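Local coordinates for protein dehydrogenase (Thermotoga maritima, PDB 3EZY) that catalyses the NAD(+)-dependent oxidation of myo-inositol to 2-keto-myo-inositol (scyllo-inosose), probably as a step in myo-inositol degradation, at residues A[129-132]-A[133-137]; A[275-278]-A[279-283]; A[293-297]-A[298-302]; A[303-306]-A[307-310]. One frame throughout, in Å; residues are numbered along the deposited sequence. Where two conformers were deposited one is given.

Contact 1 of 4, residues A[129-132]-A[133-137]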
loop_
_atom_site.group_PDB
_atom_site.type_symbol
_atom_site.label_atom_id
_atom_site.label_comp_id
_atom_site.label_asym_id
_atom_site.label_seq_id
_atom_site.Cartn_x
_atom_site.Cartn_y
_atom_site.Cartn_z
ATOM N N ASN A 129 -8.044 5.546 14.743
ATOM C CA ASN A 129 -7.388 4.304 14.324
ATOM C C ASN A 129 -7.106 3.319 15.463
ATOM O O ASN A 129 -7.366 2.133 15.339
ATOM C CB ASN A 129 -6.104 4.662 13.573
ATOM C CG ASN A 129 -6.389 5.592 12.401
ATOM O OD1 ASN A 129 -7.240 5.290 11.602
ATOM N ND2 ASN A 129 -5.725 6.738 12.336
ATOM N N PHE A 130 -6.547 3.811 16.567
ATOM C CA PHE A 130 -6.263 2.938 17.728
ATOM C C PHE A 130 -7.521 2.354 18.365
ATOM O O PHE A 130 -7.572 1.180 18.806
ATOM C CB PHE A 130 -5.475 3.734 18.771
ATOM C CG PHE A 130 -4.169 4.347 18.240
ATOM C CD1 PHE A 130 -3.474 3.754 17.173
ATOM C CD2 PHE A 130 -3.612 5.472 18.859
ATOM C CE1 PHE A 130 -2.254 4.286 16.717
ATOM C CE2 PHE A 130 -2.394 6.054 18.393
ATOM C CZ PHE A 130 -1.720 5.463 17.311
ATOM N N LYS A 131 -8.530 3.202 18.470
ATOM C CA LYS A 131 -9.845 2.762 18.955
ATOM C C LYS A 131 -10.470 1.630 18.125
ATOM O O LYS A 131 -10.992 0.666 18.658
ATOM C CB LYS A 131 -10.806 3.961 18.982
ATOM C CG LYS A 131 -12.213 3.657 19.524
ATOM C CD LYS A 131 -12.828 4.998 19.991
ATOM C CE LYS A 131 -14.358 5.023 19.889
ATOM N NZ LYS A 131 -14.978 3.798 20.401
ATOM N N LYS A 132 -10.441 1.779 16.811
ATOM C CA LYS A 132 -10.965 0.754 15.946
ATOM C C LYS A 132 -10.182 -0.550 16.132
ATOM O O LYS A 132 -10.759 -1.648 16.153
ATOM C CB LYS A 132 -10.937 1.239 14.482
ATOM C CG LYS A 132 -11.251 0.130 13.503
ATOM C CD LYS A 132 -12.693 0.134 12.935
ATOM C CE LYS A 132 -13.738 0.709 13.838
ATOM N NZ LYS A 132 -15.100 0.442 13.241
ATOM N N LEU A 133 -8.865 -0.441 16.311
ATOM C CA LEU A 133 -8.045 -1.628 16.527
ATOM C C LEU A 133 -8.388 -2.270 17.883
ATOM O O LEU A 133 -8.544 -3.490 17.982
ATOM C CB LEU A 133 -6.547 -1.266 16.486
ATOM C CG LEU A 133 -5.587 -2.463 16.611
ATOM C CD1 LEU A 133 -4.291 -2.261 15.804
ATOM C CD2 LEU A 133 -5.257 -2.754 18.073
ATOM N N LYS A 134 -8.507 -1.456 18.927
ATOM C CA LYS A 134 -8.910 -1.978 20.248
ATOM C C LYS A 134 -10.243 -2.749 20.172
ATOM O O LYS A 134 -10.358 -3.840 20.751
ATOM C CB LYS A 134 -8.989 -0.845 21.283
ATOM C CG LYS A 134 -9.319 -1.288 22.738
ATOM C CD LYS A 134 -10.829 -1.222 22.941
ATOM C CE LYS A 134 -11.251 -1.556 24.383
ATOM N NZ LYS A 134 -10.482 -2.710 24.961
ATOM N N GLU A 135 -11.231 -2.190 19.476
ATOM C CA GLU A 135 -12.541 -2.855 19.296
ATOM C C GLU A 135 -12.420 -4.156 18.535
ATOM O O GLU A 135 -12.956 -5.191 18.966
ATOM C CB GLU A 135 -13.512 -1.912 18.589
ATOM C CG GLU A 135 -13.980 -0.822 19.562
ATOM C CD GLU A 135 -14.655 0.358 18.901
ATOM O OE1 GLU A 135 -14.609 0.496 17.663
ATOM O OE2 GLU A 135 -15.220 1.180 19.646
ATOM N N ALA A 136 -11.689 -4.140 17.418
ATOM C CA ALA A 136 -11.452 -5.402 16.740
ATOM C C ALA A 136 -10.798 -6.465 17.638
ATOM O O ALA A 136 -11.213 -7.603 17.623
ATOM C CB ALA A 136 -10.693 -5.245 15.442
ATOM N N VAL A 137 -9.789 -6.116 18.405
ATOM C CA VAL A 137 -9.150 -7.099 19.293
ATOM C C VAL A 137 -10.166 -7.647 20.312
ATOM O O VAL A 137 -10.272 -8.863 20.559
ATOM C CB VAL A 137 -7.926 -6.453 20.014
ATOM C CG1 VAL A 137 -7.434 -7.326 21.147
ATOM C CG2 VAL A 137 -6.786 -6.243 19.002
HETATM O O HOH W 1 -15.424 -1.354 15.736
#

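Contact 2 of 4, residues A[275-278]-A[279-283]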
loop_
_atom_site.group_PDB
_atom_site.type_symbol
_atom_site.label_atom_id
_atom_site.label_comp_id
_atom_site.label_asym_id
_atom_site.label_seq_id
_atom_site.Cartn_x
_atom_site.Cartn_y
_atom_site.Cartn_z
ATOM N N TYR A 275 2.893 15.700 10.998
ATOM C CA TYR A 275 4.134 16.197 11.506
ATOM C C TYR A 275 3.906 17.231 12.619
ATOM O O TYR A 275 4.641 17.269 13.600
ATOM C CB TYR A 275 4.949 16.759 10.342
ATOM C CG TYR A 275 6.317 17.176 10.726
ATOM C CD1 TYR A 275 7.409 16.377 10.432
ATOM C CD2 TYR A 275 6.531 18.379 11.415
ATOM C CE1 TYR A 275 8.691 16.738 10.814
ATOM C CE2 TYR A 275 7.822 18.758 11.802
ATOM C CZ TYR A 275 8.894 17.927 11.483
ATOM O OH TYR A 275 10.185 18.279 11.834
ATOM N N PHE A 276 2.874 18.046 12.495
ATOM C CA PHE A 276 2.626 19.040 13.534
ATOM C C PHE A 276 1.630 18.553 14.578
ATOM O O PHE A 276 0.811 17.651 14.324
ATOM C CB PHE A 276 2.224 20.398 12.935
ATOM C CG PHE A 276 3.180 20.888 11.886
ATOM C CD1 PHE A 276 4.299 21.629 12.244
ATOM C CD2 PHE A 276 2.988 20.552 10.543
ATOM C CE1 PHE A 276 5.192 22.058 11.283
ATOM C CE2 PHE A 276 3.879 20.975 9.572
ATOM C CZ PHE A 276 4.991 21.732 9.946
ATOM N N PHE A 277 1.712 19.152 15.764
ATOM C CA PHE A 277 0.938 18.683 16.927
ATOM C C PHE A 277 -0.567 18.729 16.742
ATOM O O PHE A 277 -1.308 17.769 17.020
ATOM C CB PHE A 277 1.330 19.524 18.143
ATOM C CG PHE A 277 0.794 19.008 19.432
ATOM C CD1 PHE A 277 1.544 18.132 20.209
ATOM C CD2 PHE A 277 -0.438 19.444 19.895
ATOM C CE1 PHE A 277 1.062 17.666 21.459
ATOM C CE2 PHE A 277 -0.943 19.002 21.118
ATOM C CZ PHE A 277 -0.205 18.102 21.905
ATOM N N LEU A 278 -1.039 19.852 16.259
ATOM C CA LEU A 278 -2.451 20.055 16.103
ATOM C C LEU A 278 -3.015 19.129 15.009
ATOM O O LEU A 278 -4.053 18.523 15.207
ATOM C CB LEU A 278 -2.747 21.538 15.809
ATOM C CG LEU A 278 -4.238 21.884 15.676
ATOM C CD1 LEU A 278 -4.960 21.724 17.039
ATOM C CD2 LEU A 278 -4.418 23.314 15.142
ATOM N N GLU A 279 -2.349 19.020 13.852
ATOM C CA GLU A 279 -2.913 18.185 12.791
ATOM C C GLU A 279 -2.911 16.732 13.240
ATOM O O GLU A 279 -3.802 15.978 12.905
ATOM C CB GLU A 279 -2.134 18.329 11.475
ATOM C CG GLU A 279 -0.730 17.762 11.539
ATOM C CD GLU A 279 0.043 17.906 10.203
ATOM O OE1 GLU A 279 -0.569 18.287 9.190
ATOM O OE2 GLU A 279 1.263 17.679 10.160
ATOM N N ARG A 280 -1.915 16.345 14.022
ATOM C CA ARG A 280 -1.862 14.966 14.552
ATOM C C ARG A 280 -2.964 14.665 15.590
ATOM O O ARG A 280 -3.625 13.606 15.539
ATOM C CB ARG A 280 -0.470 14.645 15.146
ATOM C CG ARG A 280 -0.407 13.305 15.924
ATOM C CD ARG A 280 -0.550 12.136 14.933
ATOM N NE ARG A 280 -0.585 10.815 15.560
ATOM C CZ ARG A 280 -1.650 10.281 16.171
ATOM N NH1 ARG A 280 -2.781 10.978 16.301
ATOM N NH2 ARG A 280 -1.578 9.056 16.702
ATOM N N TYR A 281 -3.141 15.574 16.545
ATOM C CA TYR A 281 -3.849 15.211 17.776
ATOM C C TYR A 281 -5.225 15.813 17.977
ATOM O O TYR A 281 -5.964 15.430 18.907
ATOM C CB TYR A 281 -2.990 15.583 19.000
ATOM C CG TYR A 281 -1.785 14.671 19.276
ATOM C CD1 TYR A 281 -0.516 15.199 19.361
ATOM C CD2 TYR A 281 -1.944 13.288 19.481
ATOM C CE1 TYR A 281 0.578 14.406 19.658
ATOM C CE2 TYR A 281 -0.872 12.472 19.766
ATOM C CZ TYR A 281 0.393 13.046 19.867
ATOM O OH TYR A 281 1.480 12.267 20.136
ATOM N N ARG A 282 -5.564 16.795 17.158
ATOM C CA ARG A 282 -6.771 17.573 17.430
ATOM C C ARG A 282 -8.050 16.740 17.521
ATOM O O ARG A 282 -8.888 16.965 18.424
ATOM C CB ARG A 282 -6.928 18.676 16.367
ATOM C CG ARG A 282 -8.344 19.205 16.204
ATOM C CD ARG A 282 -8.667 20.299 17.181
ATOM N NE ARG A 282 -8.066 21.594 16.828
ATOM C CZ ARG A 282 -8.068 22.673 17.630
ATOM N NH1 ARG A 282 -8.635 22.625 18.836
ATOM N NH2 ARG A 282 -7.497 23.807 17.232
ATOM N N ASP A 283 -8.228 15.787 16.604
ATOM C CA ASP A 283 -9.446 14.976 16.631
ATOM C C ASP A 283 -9.520 14.069 17.854
ATOM O O ASP A 283 -10.606 13.860 18.388
ATOM C CB ASP A 283 -9.614 14.111 15.381
ATOM C CG ASP A 283 -10.919 13.330 15.402
ATOM O OD1 ASP A 283 -11.999 13.968 15.584
ATOM O OD2 ASP A 283 -10.879 12.068 15.269
#

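Contact 3 of 4, residues A[293-297]-A[298-302]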
loop_
_atom_site.group_PDB
_atom_site.type_symbol
_atom_site.label_atom_id
_atom_site.label_comp_id
_atom_site.label_asym_id
_atom_site.label_seq_id
_atom_site.Cartn_x
_atom_site.Cartn_y
_atom_site.Cartn_z
ATOM N N ILE A 293 -17.519 14.935 28.878
ATOM C CA ILE A 293 -18.792 15.651 29.016
ATOM C C ILE A 293 -19.989 14.679 29.067
ATOM O O ILE A 293 -20.872 14.829 29.905
ATOM C CB ILE A 293 -18.937 16.650 27.860
ATOM C CG1 ILE A 293 -17.917 17.771 28.046
ATOM C CG2 ILE A 293 -20.395 17.189 27.760
ATOM C CD1 ILE A 293 -17.689 18.582 26.776
ATOM N N LYS A 294 -20.011 13.693 28.170
ATOM C CA LYS A 294 -20.990 12.609 28.210
ATOM C C LYS A 294 -20.996 11.896 29.559
ATOM O O LYS A 294 -22.069 11.661 30.126
ATOM C CB LYS A 294 -20.693 11.568 27.117
ATOM C CG LYS A 294 -21.698 10.369 27.102
ATOM C CD LYS A 294 -21.369 9.295 26.035
ATOM C CE LYS A 294 -20.074 8.524 26.368
ATOM N NZ LYS A 294 -20.292 7.337 27.301
ATOM N N ASN A 295 -19.816 11.555 30.095
ATOM C CA ASN A 295 -19.781 10.827 31.368
ATOM C C ASN A 295 -20.387 11.717 32.461
ATOM O O ASN A 295 -21.166 11.261 33.295
ATOM C CB ASN A 295 -18.359 10.473 31.826
ATOM C CG ASN A 295 -17.604 9.605 30.841
ATOM O OD1 ASN A 295 -16.383 9.701 30.781
ATOM N ND2 ASN A 295 -18.305 8.737 30.103
ATOM N N VAL A 296 -19.965 12.978 32.483
ATOM C CA VAL A 296 -20.496 13.955 33.435
ATOM C C VAL A 296 -22.013 14.128 33.339
ATOM O O VAL A 296 -22.722 13.982 34.321
ATOM C CB VAL A 296 -19.826 15.325 33.280
ATOM C CG1 VAL A 296 -20.594 16.385 34.110
ATOM C CG2 VAL A 296 -18.381 15.233 33.711
ATOM N N LYS A 297 -22.507 14.430 32.154
ATOM C CA LYS A 297 -23.930 14.618 31.961
ATOM C C LYS A 297 -24.742 13.391 32.326
ATOM O O LYS A 297 -25.887 13.508 32.792
ATOM C CB LYS A 297 -24.238 14.967 30.511
ATOM C CG LYS A 297 -23.873 16.352 30.088
ATOM C CD LYS A 297 -24.229 16.471 28.621
ATOM C CE LYS A 297 -23.845 17.808 28.016
ATOM N NZ LYS A 297 -24.869 18.859 28.294
ATOM N N SER A 298 -24.174 12.216 32.084
ATOM C CA SER A 298 -24.932 10.981 32.199
ATOM C C SER A 298 -24.671 10.280 33.523
ATOM O O SER A 298 -25.250 9.226 33.794
ATOM C CB SER A 298 -24.609 10.061 31.016
ATOM O OG SER A 298 -24.769 10.770 29.777
ATOM N N GLY A 299 -23.808 10.860 34.355
ATOM C CA GLY A 299 -23.442 10.245 35.638
ATOM C C GLY A 299 -22.676 8.928 35.525
ATOM O O GLY A 299 -22.790 8.058 36.381
ATOM N N GLU A 300 -21.908 8.745 34.460
ATOM C CA GLU A 300 -21.209 7.490 34.287
ATOM C C GLU A 300 -19.853 7.604 34.940
ATOM O O GLU A 300 -19.335 8.693 35.092
ATOM C CB GLU A 300 -20.998 7.217 32.794
ATOM C CG GLU A 300 -22.255 7.317 31.964
ATOM C CD GLU A 300 -21.996 7.400 30.445
ATOM O OE1 GLU A 300 -21.019 8.070 30.008
ATOM O OE2 GLU A 300 -22.819 6.827 29.687
ATOM N N PRO A 301 -19.250 6.467 35.309
ATOM C CA PRO A 301 -17.829 6.391 35.634
ATOM C C PRO A 301 -16.969 7.023 34.511
ATOM O O PRO A 301 -17.363 7.017 33.364
ATOM C CB PRO A 301 -17.582 4.885 35.673
ATOM C CG PRO A 301 -18.924 4.295 36.044
ATOM C CD PRO A 301 -19.896 5.136 35.293
ATOM N N PRO A 302 -15.794 7.568 34.832
ATOM C CA PRO A 302 -15.070 8.146 33.685
ATOM C C PRO A 302 -14.552 7.050 32.704
ATOM O O PRO A 302 -14.168 5.971 33.154
ATOM C CB PRO A 302 -13.876 8.820 34.332
ATOM C CG PRO A 302 -13.697 8.086 35.714
ATOM C CD PRO A 302 -15.050 7.620 36.105
#

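Contact 4 of 4, residues A[303-306]-A[307-310]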
loop_
_atom_site.group_PDB
_atom_site.type_symbol
_atom_site.label_atom_id
_atom_site.label_comp_id
_atom_site.label_asym_id
_atom_site.label_seq_id
_atom_site.Cartn_x
_atom_site.Cartn_y
_atom_site.Cartn_z
ATOM N N ALA A 303 -14.489 7.344 31.404
ATOM C CA ALA A 303 -13.974 6.361 30.440
ATOM C C ALA A 303 -12.516 6.013 30.716
ATOM O O ALA A 303 -12.062 4.873 30.497
ATOM C CB ALA A 303 -14.125 6.891 28.986
ATOM N N VAL A 304 -11.753 7.009 31.156
ATOM C CA VAL A 304 -10.385 6.783 31.564
ATOM C C VAL A 304 -10.281 7.287 33.003
ATOM O O VAL A 304 -10.500 8.469 33.266
ATOM C CB VAL A 304 -9.382 7.569 30.710
ATOM C CG1 VAL A 304 -7.943 7.188 31.119
ATOM C CG2 VAL A 304 -9.641 7.374 29.191
ATOM N N SER A 305 -9.928 6.411 33.928
ATOM C CA SER A 305 -10.106 6.737 35.358
ATOM C C SER A 305 -8.794 7.115 36.048
ATOM O O SER A 305 -7.719 7.137 35.418
ATOM C CB SER A 305 -10.738 5.555 36.083
ATOM O OG SER A 305 -9.773 4.516 36.123
ATOM N N GLY A 306 -8.880 7.441 37.339
ATOM C CA GLY A 306 -7.678 7.802 38.054
ATOM C C GLY A 306 -6.762 6.618 38.188
ATOM O O GLY A 306 -5.536 6.729 38.122
ATOM N N GLU A 307 -7.380 5.472 38.395
ATOM C CA GLU A 307 -6.686 4.204 38.479
ATOM C C GLU A 307 -5.883 3.880 37.193
ATOM O O GLU A 307 -4.777 3.357 37.277
ATOM C CB GLU A 307 -7.709 3.102 38.804
ATOM C CG GLU A 307 -8.253 3.168 40.262
ATOM C CD GLU A 307 -9.405 4.227 40.529
ATOM O OE1 GLU A 307 -9.822 4.292 41.708
ATOM O OE2 GLU A 307 -9.915 4.966 39.622
ATOM N N ASP A 308 -6.419 4.227 36.015
ATOM C CA ASP A 308 -5.655 4.116 34.757
ATOM C C ASP A 308 -4.390 4.980 34.820
ATOM O O ASP A 308 -3.324 4.528 34.458
ATOM C CB ASP A 308 -6.520 4.530 33.534
ATOM C CG ASP A 308 -7.649 3.530 33.226
ATOM O OD1 ASP A 308 -7.423 2.314 33.274
ATOM O OD2 ASP A 308 -8.761 3.956 32.875
ATOM N N GLY A 309 -4.525 6.227 35.286
ATOM C CA GLY A 309 -3.388 7.117 35.527
ATOM C C GLY A 309 -2.381 6.464 36.476
ATOM O O GLY A 309 -1.185 6.467 36.221
ATOM N N LYS A 310 -2.857 5.892 37.573
ATOM C CA LYS A 310 -1.954 5.229 38.522
ATOM C C LYS A 310 -1.154 4.045 37.922
ATOM O O LYS A 310 0.068 3.909 38.128
ATOM C CB LYS A 310 -2.751 4.733 39.738
ATOM C CG LYS A 310 -1.873 4.221 40.864
ATOM C CD LYS A 310 -2.723 3.912 42.093
ATOM C CE LYS A 310 -1.947 3.138 43.160
ATOM N NZ LYS A 310 -2.929 2.691 44.220
HETATM O O HOH W 2 -10.646 2.903 31.680
HETATM O O HOH W 3 -10.783 7.880 39.444
#

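Contact 1 of 4, residues A[129-132]-A[133-137]
Residues 129-132 run straight into 133-137 as part of one alpha-helix, 128-138, tied by i to i+4 bonds: Leu133 N donates to Asn129 O, Lys134 N to Phe130 O, Glu135 N to Lys131 O and Ala136 N to Lys132 O. The helix packs on the mixed sheet of the Gfo/Idh/MocA C-terminal domain. Leu133 and Val137 face strands 238-245 and 248-252, and Phe130 rests on Gln239 and Ile241. Asn129 binds Thr259 of a second subunit through OD1.

The outer side carries an i to i+4 salt bridge, Lys131 NZ to Glu135 OE2, 2.7 Å. Lys131 CG points opposite the backbone N (chi1 -178°), and the chain bends only at chi4, which brings NZ over the carboxylate plane, 36° out of it. Glu135 is extended and lies between two lysines. Replacing Glu135 by an alanine is likely to cost the ammonium of Lys131 its mate and to break the water link to Lys132. Lys132 NZ is 4.4 Å from Glu135 OE1, too far for a salt bridge. One water closes that gap, accepting from Lys132 NZ at 3.1 Å and donating to Glu135 OE1 at 2.8 Å.

Contact 2 of 4, residues A[275-278]-A[279-283]
The chain enters helix 277-298 here, with Phe276 at the N-cap and the first helical bonds running from Arg280 N to Phe276 O, Tyr281 N to Phe277 O and Arg282 N to Leu278 O. Glu279 folds back over this start. Its CG sits between the backbone nitrogen and the carbonyl carbon (chi1 68°), and the extended chain beyond it carries OE2 to two amides. Tyr275 N donates to Glu279 OE2 at 2.7 Å and Phe276 N at 2.9 Å, from opposite faces of the carboxylate plane. Both use its anti side. Arg272 adds a salt bridge to the same oxygen, so this carboxylate is tightly fixed.

Across this first turn, the rings of Phe277 and Tyr281 meet obliquely, centroids 4.9 Å apart. Tyr281 CD1 lies over one face of the Phe277 ring, toward its rim. Leu278 and Arg282 lie side by side, with Leu278 CD1 over a face of the guanidinium.

The polar ends bond to other parts of the fold: Arg280 to Asp127, Tyr281 OH to Gln239 of strand 238-245, and Arg282 to Asn20. Phe277, Leu278 and Arg282 all pack on Ile16, which places this helix start against helix 12-20 of the Rossmann domain.

Contact 3 of 4, residues A[293-297]-A[298-302]
Glu300 OE1 is held by two side chains from the last turns of helix 277-298. Asn295 ND2 donates to it at 2.8 Å on the anti side, and Lys294 NZ forms a salt bridge at 2.9 Å on the syn side. The carboxylate oxygen lies almost exactly in the Asn295 amide plane, 3° out of it. The amide and carboxylate planes themselves are 49° apart. Lys294 is extended through chi1 and chi2, then bends at chi3 and chi4, which curls NZ back to the glutamate.

The backbone below ends in a Schellman motif. Gly299 has positive phi (66°), and its N makes a weak bond to Val296 O, while Glu300 N donates to Asn295 O at 2.9 Å on a lone pair. Ser298 reaches back to Lys294 O twice, through its own N and through OG, from opposite faces of the carbonyl plane. Each of these bonds is 2.9 Å long.

The other end of the Asn295 amide is also used: OD1 accepts from Ala303 N, just past the two prolines. Pro302 and Asn295 both rest on Phe119 of strand 118-121. Asn295 is buried, with both ends of its amide occupied, which should fix the flip of that group. These bonds tie the chain leaving the helix to its last turns, and the ammonium and N-H on one oxygen would probably favour ionised Glu300.

Contact 4 of 4, residues A[303-306]-A[307-310]
Ser305 and Asp308 form a capping box at the start of helix 306-325, but an uneven one. Ser305 N gives Asp308 OD2 a straight bond of 2.9 Å, with an N-H...O angle of 171°. The return bond, Asp308 N to Ser305 OG, is weak at 3.4 Å. Ser305 OG also donates weakly to Asp308 OD2. The serine OG sits between its own nitrogen and carbonyl carbon (chi1 69°), which turns it toward Asp308 N. Asp308 comes from one turn up, and Ser305 N meets OD2 on the anti side, 27° out of the carboxylate plane.

Val304 CG1 lies 3.8 Å from the same Asp308 OD2, its side chain crossing that of Asp308 at about a right angle. Water joins the polar groups further. One water donates to Ala303 O and also lies close to Asp308 OD2, but that second leg is so short that it is doubtful. Another accepts from Gly306 N at 2.9 Å and donates to Glu307 OE2 at 3.0 Å. Deeper in the turn, Lys310 N donates to Gly306 O, and Gly309 N bonds weakly to Ser305 O.

The other oxygen, Asp308 OD1, pairs with Arg182. Val304 shares backbone hydrogen bonds with Thr120 of strand 118-121. With an alanine at the Asp308 position, Ser305 N is likely to lose its acceptor and Arg182 a salt-bridge partner. The place of Asp308 at the amino end of the helix, together with Arg182, would probably favour the ionised form of its carboxylate.

In the fold
The four contacts come in order along the chain. Contact 1 lies on helix 128-138, against the mixed sheet of the C-terminal domain. Contacts 2 and 3 lie at the start and the end of helix 277-298, with centres 26 Å apart. Contact 4 opens helix 306-325, its centre 14 Å from that of contact 3. A probable hydrogen bond from Ala303 N to Asn295 OD1 joins contacts 3 and 4. Contacts 1 and 2 touch where Phe130 packs on Arg280, though their centres are 20 Å apart. Contacts 3 and 4 both border strand 118-121, the edge of the Rossmann sheet. Helices 277-298 and 306-325, late in the chain, thus return to pack on the nucleotide-binding domain.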